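Local atomic coordinates of amine Dehydrogenase (Pseudomonas putida, PDB entry 1JMX), a protein that carries two covalently bound hemes c and probably transfers electrons through them, as the alpha subunit of a quinohemoprotein amine dehydrogenase. Residues A[5-10]-A[58-63]; A[416-421]-A[462-467]. All coordinates share one frame; numbering follows the deposited sequence.

Contact 1: A[5-10]-A[58-63]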
loop_
_atom_site.group_PDB
_atom_site.type_symbol
_atom_site.label_atom_id
_atom_site.label_comp_id
_atom_site.label_asym_id
_atom_site.label_seq_id
_atom_site.Cartn_x
_atom_site.Cartn_y
_atom_site.Cartn_z
ATOM N N PRO A 5 -34.896 4.116 0.076
ATOM C CA PRO A 5 -35.196 5.247 0.961
ATOM C C PRO A 5 -35.449 4.938 2.429
ATOM O O PRO A 5 -34.988 5.674 3.298
ATOM C CB PRO A 5 -36.410 5.898 0.287
ATOM C CG PRO A 5 -37.027 4.780 -0.481
ATOM C CD PRO A 5 -35.835 4.091 -1.059
ATOM N N SER A 6 -36.157 3.848 2.707
ATOM C CA SER A 6 -36.457 3.483 4.083
ATOM C C SER A 6 -35.227 2.933 4.787
ATOM O O SER A 6 -35.041 3.190 5.969
ATOM C CB SER A 6 -37.634 2.501 4.159
ATOM O OG SER A 6 -37.205 1.169 4.377
ATOM N N LEU A 7 -34.400 2.172 4.066
ATOM C CA LEU A 7 -33.160 1.620 4.624
ATOM C C LEU A 7 -32.174 2.749 4.898
ATOM O O LEU A 7 -31.425 2.713 5.867
ATOM C CB LEU A 7 -32.527 0.616 3.659
ATOM C CG LEU A 7 -32.940 -0.848 3.793
ATOM C CD1 LEU A 7 -32.299 -1.671 2.689
ATOM C CD2 LEU A 7 -32.527 -1.372 5.152
ATOM N N LEU A 8 -32.173 3.739 4.016
ATOM C CA LEU A 8 -31.314 4.909 4.147
ATOM C C LEU A 8 -31.568 5.582 5.487
ATOM O O LEU A 8 -30.640 5.985 6.181
ATOM C CB LEU A 8 -31.632 5.918 3.047
ATOM C CG LEU A 8 -30.614 6.152 1.944
ATOM C CD1 LEU A 8 -31.060 7.365 1.151
ATOM C CD2 LEU A 8 -29.234 6.376 2.536
ATOM N N GLN A 9 -32.841 5.730 5.826
ATOM C CA GLN A 9 -33.228 6.355 7.078
ATOM C C GLN A 9 -33.012 5.461 8.305
ATOM O O GLN A 9 -32.429 5.896 9.287
ATOM C CB GLN A 9 -34.685 6.795 6.990
ATOM C CG GLN A 9 -35.156 7.613 8.165
ATOM C CD GLN A 9 -36.304 6.945 8.869
ATOM O OE1 GLN A 9 -36.103 6.022 9.663
ATOM N NE2 GLN A 9 -37.516 7.367 8.552
ATOM N N ASN A 10 -33.472 4.216 8.236
ATOM C CA ASN A 10 -33.351 3.263 9.343
ATOM C C ASN A 10 -31.914 2.952 9.758
ATOM O O ASN A 10 -31.652 2.650 10.925
ATOM C CB ASN A 10 -33.996 1.914 8.981
ATOM C CG ASN A 10 -35.514 1.956 8.949
ATOM O OD1 ASN A 10 -36.147 3.027 8.985
ATOM N ND2 ASN A 10 -36.115 0.772 8.852
ATOM N N ARG A 58 -26.411 -4.625 -0.047
ATOM C CA ARG A 58 -26.563 -4.747 -1.499
ATOM C C ARG A 58 -27.690 -3.861 -1.996
ATOM O O ARG A 58 -27.606 -3.291 -3.080
ATOM C CB ARG A 58 -26.858 -6.191 -1.919
ATOM C CG ARG A 58 -25.620 -7.010 -2.232
ATOM C CD ARG A 58 -25.969 -8.334 -2.883
ATOM N NE ARG A 58 -26.751 -9.198 -2.004
ATOM C CZ ARG A 58 -26.243 -9.892 -0.989
ATOM N NH1 ARG A 58 -24.948 -9.824 -0.707
ATOM N NH2 ARG A 58 -27.024 -10.706 -0.290
ATOM N N THR A 59 -28.748 -3.757 -1.198
ATOM C CA THR A 59 -29.893 -2.934 -1.561
ATOM C C THR A 59 -29.504 -1.464 -1.598
ATOM O O THR A 59 -29.821 -0.766 -2.556
ATOM C CB THR A 59 -31.072 -3.135 -0.581
ATOM O OG1 THR A 59 -31.471 -4.510 -0.598
ATOM C CG2 THR A 59 -32.269 -2.257 -0.979
ATOM N N LEU A 60 -28.792 -1.006 -0.570
ATOM C CA LEU A 60 -28.368 0.391 -0.504
ATOM C C LEU A 60 -27.387 0.771 -1.601
ATOM O O LEU A 60 -27.474 1.862 -2.155
ATOM C CB LEU A 60 -27.799 0.730 0.873
ATOM C CG LEU A 60 -28.877 1.004 1.922
ATOM C CD1 LEU A 60 -28.231 1.282 3.263
ATOM C CD2 LEU A 60 -29.737 2.187 1.490
ATOM N N VAL A 61 -26.464 -0.132 -1.922
ATOM C CA VAL A 61 -25.478 0.116 -2.977
ATOM C C VAL A 61 -26.200 0.318 -4.308
ATOM O O VAL A 61 -25.926 1.274 -5.022
ATOM C CB VAL A 61 -24.463 -1.055 -3.099
ATOM C CG1 VAL A 61 -23.597 -0.889 -4.348
ATOM C CG2 VAL A 61 -23.582 -1.122 -1.851
ATOM N N LYS A 62 -27.154 -0.562 -4.606
ATOM C CA LYS A 62 -27.933 -0.480 -5.840
ATOM C C LYS A 62 -28.654 0.862 -5.892
ATOM O O LYS A 62 -28.571 1.588 -6.886
ATOM C CB LYS A 62 -28.947 -1.629 -5.906
ATOM C CG LYS A 62 -29.872 -1.612 -7.131
ATOM C CD LYS A 62 -29.150 -2.068 -8.389
ATOM C CE LYS A 62 -30.083 -2.156 -9.588
ATOM N NZ LYS A 62 -30.308 -0.858 -10.277
ATOM N N TYR A 63 -29.307 1.205 -4.786
ATOM C CA TYR A 63 -30.052 2.453 -4.676
ATOM C C TYR A 63 -29.166 3.680 -4.871
ATOM O O TYR A 63 -29.484 4.572 -5.655
ATOM C CB TYR A 63 -30.763 2.532 -3.313
ATOM C CG TYR A 63 -31.529 3.819 -3.110
ATOM C CD1 TYR A 63 -31.022 4.843 -2.301
ATOM C CD2 TYR A 63 -32.741 4.041 -3.770
ATOM C CE1 TYR A 63 -31.701 6.057 -2.164
ATOM C CE2 TYR A 63 -33.429 5.254 -3.638
ATOM C CZ TYR A 63 -32.902 6.257 -2.838
ATOM O OH TYR A 63 -33.569 7.460 -2.736
#
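Leu60 is the central bump here. Its CD2 methyl pushes into a shallow hollow on helix 4-12, bounded by Leu7 CB on one side and the backbone of Leu8 behind, with Leu60 CD2 3.8 Å from Leu8 N and 4.1 Å from Leu8 CG. Leu7 and Leu8 flank that methyl and reach past it to different partners. Leu7 sends CD1 to Thr59, meeting its CG2 at 3.7 Å with the two side chains at about a right angle. The methyl is available because Thr59 holds CG2 anti to the backbone N, with OG1 on the other branch (chi1 -60°), where it hydrogen-bonds to Asp55 O one turn back in its helix. Leu8 points CD1 at the Tyr63 ring, 3.6 Å from CE1, in an oblique approach.

Pro5 lies over one face of the Tyr63 ring. Its N sits 4.1 Å above the ring plane, over the centre, and its CD makes an off-centre CH-pi contact, 4.2 Å from the ring centroid. With CG anti to the backbone N (chi1 178°), Tyr63 reaches across to lie under the proline and beside Leu8.

The two helix axes approach to 9.7 Å at 115°, a steep crossing, which keeps the contact short. It resembles the packing of N- and C-terminal helices in cytochrome c folds, consistent with this heme-binding region. Leu60 also touches a heme c and Ile41 of helix 34-48, while Leu8 lies near Cys12, a covalent heme attachment point. Between the segments the chemistry is apolar, hydrocarbon and ring against hydrocarbon, so the fit of shapes, not directed polar bonds, is what these two segments contribute to placing the helices beside the heme.

Contact 2: A[416-421]-A[462-467]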
loop_
_atom_site.group_PDB
_atom_site.type_symbol
_atom_site.label_atom_id
_atom_site.label_comp_id
_atom_site.label_asym_id
_atom_site.label_seq_id
_atom_site.Cartn_x
_atom_site.Cartn_y
_atom_site.Cartn_z
ATOM N N TRP A 416 10.012 -19.175 -21.790
ATOM C CA TRP A 416 10.122 -18.209 -20.715
ATOM C C TRP A 416 11.078 -18.638 -19.638
ATOM O O TRP A 416 11.134 -19.811 -19.269
ATOM C CB TRP A 416 8.754 -17.962 -20.085
ATOM C CG TRP A 416 7.802 -17.320 -21.009
ATOM C CD1 TRP A 416 6.921 -17.943 -21.844
ATOM C CD2 TRP A 416 7.626 -15.920 -21.210
ATOM N NE1 TRP A 416 6.202 -17.013 -22.550
ATOM C CE2 TRP A 416 6.615 -15.763 -22.182
ATOM C CE3 TRP A 416 8.225 -14.781 -20.667
ATOM C CZ2 TRP A 416 6.191 -14.510 -22.620
ATOM C CZ3 TRP A 416 7.804 -13.538 -21.104
ATOM C CH2 TRP A 416 6.795 -13.413 -22.072
ATOM N N LYS A 417 11.845 -17.668 -19.153
ATOM C CA LYS A 417 12.774 -17.895 -18.069
ATOM C C LYS A 417 12.911 -16.638 -17.222
ATOM O O LYS A 417 12.456 -15.557 -17.592
ATOM C CB LYS A 417 14.143 -18.381 -18.554
ATOM C CG LYS A 417 14.929 -17.408 -19.393
ATOM C CD LYS A 417 16.310 -17.994 -19.680
ATOM C CE LYS A 417 16.927 -17.413 -20.948
ATOM N NZ LYS A 417 17.044 -15.935 -20.858
ATOM N N VAL A 418 13.547 -16.811 -16.074
ATOM C CA VAL A 418 13.762 -15.747 -15.115
ATOM C C VAL A 418 15.259 -15.625 -14.800
ATOM O O VAL A 418 15.973 -16.630 -14.710
ATOM C CB VAL A 418 12.922 -16.054 -13.836
ATOM C CG1 VAL A 418 13.669 -15.669 -12.566
ATOM C CG2 VAL A 418 11.579 -15.348 -13.925
ATOM N N GLU A 419 15.737 -14.389 -14.683
ATOM C CA GLU A 419 17.136 -14.130 -14.361
ATOM C C GLU A 419 17.199 -13.010 -13.345
ATOM O O GLU A 419 16.313 -12.169 -13.304
ATOM C CB GLU A 419 17.895 -13.689 -15.608
ATOM C CG GLU A 419 17.692 -14.598 -16.789
ATOM C CD GLU A 419 18.720 -14.377 -17.864
ATOM O OE1 GLU A 419 18.883 -13.211 -18.321
ATOM O OE2 GLU A 419 19.370 -15.378 -18.244
ATOM N N PRO A 420 18.246 -12.992 -12.499
ATOM C CA PRO A 420 18.402 -11.945 -11.486
ATOM C C PRO A 420 18.398 -10.593 -12.179
ATOM O O PRO A 420 19.034 -10.429 -13.224
ATOM C CB PRO A 420 19.781 -12.239 -10.914
ATOM C CG PRO A 420 19.875 -13.723 -11.031
ATOM C CD PRO A 420 19.338 -13.973 -12.406
ATOM N N PHE A 421 17.649 -9.638 -11.636
ATOM C CA PHE A 421 17.586 -8.314 -12.234
ATOM C C PHE A 421 18.863 -7.515 -11.965
ATOM O O PHE A 421 19.298 -6.721 -12.800
ATOM C CB PHE A 421 16.372 -7.549 -11.712
ATOM C CG PHE A 421 16.143 -6.237 -12.404
ATOM C CD1 PHE A 421 15.523 -6.193 -13.655
ATOM C CD2 PHE A 421 16.539 -5.044 -11.811
ATOM C CE1 PHE A 421 15.298 -4.979 -14.304
ATOM C CE2 PHE A 421 16.320 -3.819 -12.454
ATOM C CZ PHE A 421 15.697 -3.788 -13.703
ATOM N N GLY A 462 11.697 -11.301 -4.604
ATOM C CA GLY A 462 12.791 -11.207 -5.552
ATOM C C GLY A 462 12.664 -10.110 -6.592
ATOM O O GLY A 462 11.571 -9.619 -6.868
ATOM N N ASN A 463 13.806 -9.703 -7.137
ATOM C CA ASN A 463 13.868 -8.676 -8.169
ATOM C C ASN A 463 14.289 -9.457 -9.416
ATOM O O ASN A 463 15.460 -9.806 -9.580
ATOM C CB ASN A 463 14.914 -7.624 -7.782
ATOM C CG ASN A 463 14.727 -6.324 -8.510
ATOM O OD1 ASN A 463 13.909 -6.223 -9.417
ATOM N ND2 ASN A 463 15.488 -5.315 -8.120
ATOM N N LEU A 464 13.312 -9.761 -10.265
ATOM C CA LEU A 464 13.540 -10.575 -11.452
ATOM C C LEU A 464 13.434 -9.946 -12.843
ATOM O O LEU A 464 12.724 -8.968 -13.075
ATOM C CB LEU A 464 12.630 -11.805 -11.390
ATOM C CG LEU A 464 12.739 -12.692 -10.149
ATOM C CD1 LEU A 464 11.766 -13.850 -10.266
ATOM C CD2 LEU A 464 14.170 -13.204 -9.986
ATOM N N LYS A 465 14.148 -10.565 -13.773
ATOM C CA LYS A 465 14.174 -10.155 -15.166
ATOM C C LYS A 465 13.465 -11.280 -15.903
ATOM O O LYS A 465 13.853 -12.439 -15.797
ATOM C CB LYS A 465 15.620 -10.009 -15.650
ATOM C CG LYS A 465 15.765 -9.209 -16.926
ATOM C CD LYS A 465 17.168 -8.623 -17.077
ATOM C CE LYS A 465 18.245 -9.712 -17.125
ATOM N NZ LYS A 465 19.577 -9.159 -17.561
ATOM N N VAL A 466 12.374 -10.936 -16.570
ATOM C CA VAL A 466 11.571 -11.901 -17.307
ATOM C C VAL A 466 12.016 -11.985 -18.764
ATOM O O VAL A 466 11.819 -11.044 -19.530
ATOM C CB VAL A 466 10.078 -11.515 -17.224
ATOM C CG1 VAL A 466 9.236 -12.423 -18.096
ATOM C CG2 VAL A 466 9.611 -11.584 -15.772
ATOM N N ILE A 467 12.607 -13.119 -19.142
ATOM C CA ILE A 467 13.095 -13.315 -20.508
ATOM C C ILE A 467 12.210 -14.224 -21.353
ATOM O O ILE A 467 11.945 -15.367 -20.985
ATOM C CB ILE A 467 14.525 -13.934 -20.536
ATOM C CG1 ILE A 467 15.429 -13.279 -19.489
ATOM C CG2 ILE A 467 15.136 -13.794 -21.936
ATOM C CD1 ILE A 467 15.618 -11.831 -19.682
#
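An antiparallel strand pair in the sheet of domain IV, an E-set family region, joins Lys417 to Ile467 and Glu419 to Lys465 as hydrogen-bonded pairs, with Val418 and Val466 forming the non-hydrogen-bonded pair between them. Two bonds close each hydrogen-bonded pair; the shortest runs from Lys465 N to Glu419 O at 2.7 Å. Past Pro420, Phe421 N still reaches Asn463 O, 3.0 Å away.

On the face with Val418 and Val466, Trp416 brings its six-membered ring edge-on, CZ3 lying 3.5 Å from Val466 CG1. Val418 CG1 packs tightly on Leu464 CD1, also at 3.5 Å. The face carrying Lys417, Glu419, Lys465 and Ile467 mixes charge with hydrocarbon: Lys417 bends at its end (chi4 58°) and folds over Ile467, bringing NZ to a 3.5 Å salt bridge with Glu419 OE2. Glu419 crosses Ile467 at about a right angle, with Glu419 OE1 3.6 Å from Ile467 CG1, so the isoleucine lies beneath the ion pair. Lys465 NZ stays 4.2 Å from Glu419 OE1, too far for a salt bridge, though the opposite charges probably still attract.

At the strand end the Asn463 amide lies against Phe421, their planes 20° apart and OD1 3.7 Å from the ring's CG. That oxygen accepts a hydrogen bond from His480 NE2, and the His480 ring stacks with Phe421. Replacing Asn463 by an alanine removes the amide, and His480 would probably lose this acceptor while the Phe421 ring lost the flat group it lies against.

Strand 476-484 pairs with the far edge of 462-467 through backbone bonds from Leu464 to Met481 and Val466 to Gly479. Val431 of helix 430-433, Met437 of strand 435-437 and Phe393 of strand 391-400 pack against the Trp416, Val418, Leu464 and Val466 side chains.

Overall arrangement
Contact 1 comes first along the chain and closes before contact 2 opens. The two lie on opposite sides of the chain's centre, about 50 Å apart between centres and about 36 Å between nearest atoms, and they share no helix, strand or sheet. Contact 1 joins helices 4-12 and 54-67 in the heme-binding region; contact 2 joins strands 406-420 and 462-470 in domain IV. Between them in sequence come the eight-stranded barrel of 182-280 and the mixed sheet running from 285 to 362. Each therefore belongs to the internal packing of its own region: one borders a heme c, the other lies away from both hemes, with a nickel ion about 11 Å from the Ile467 side chain.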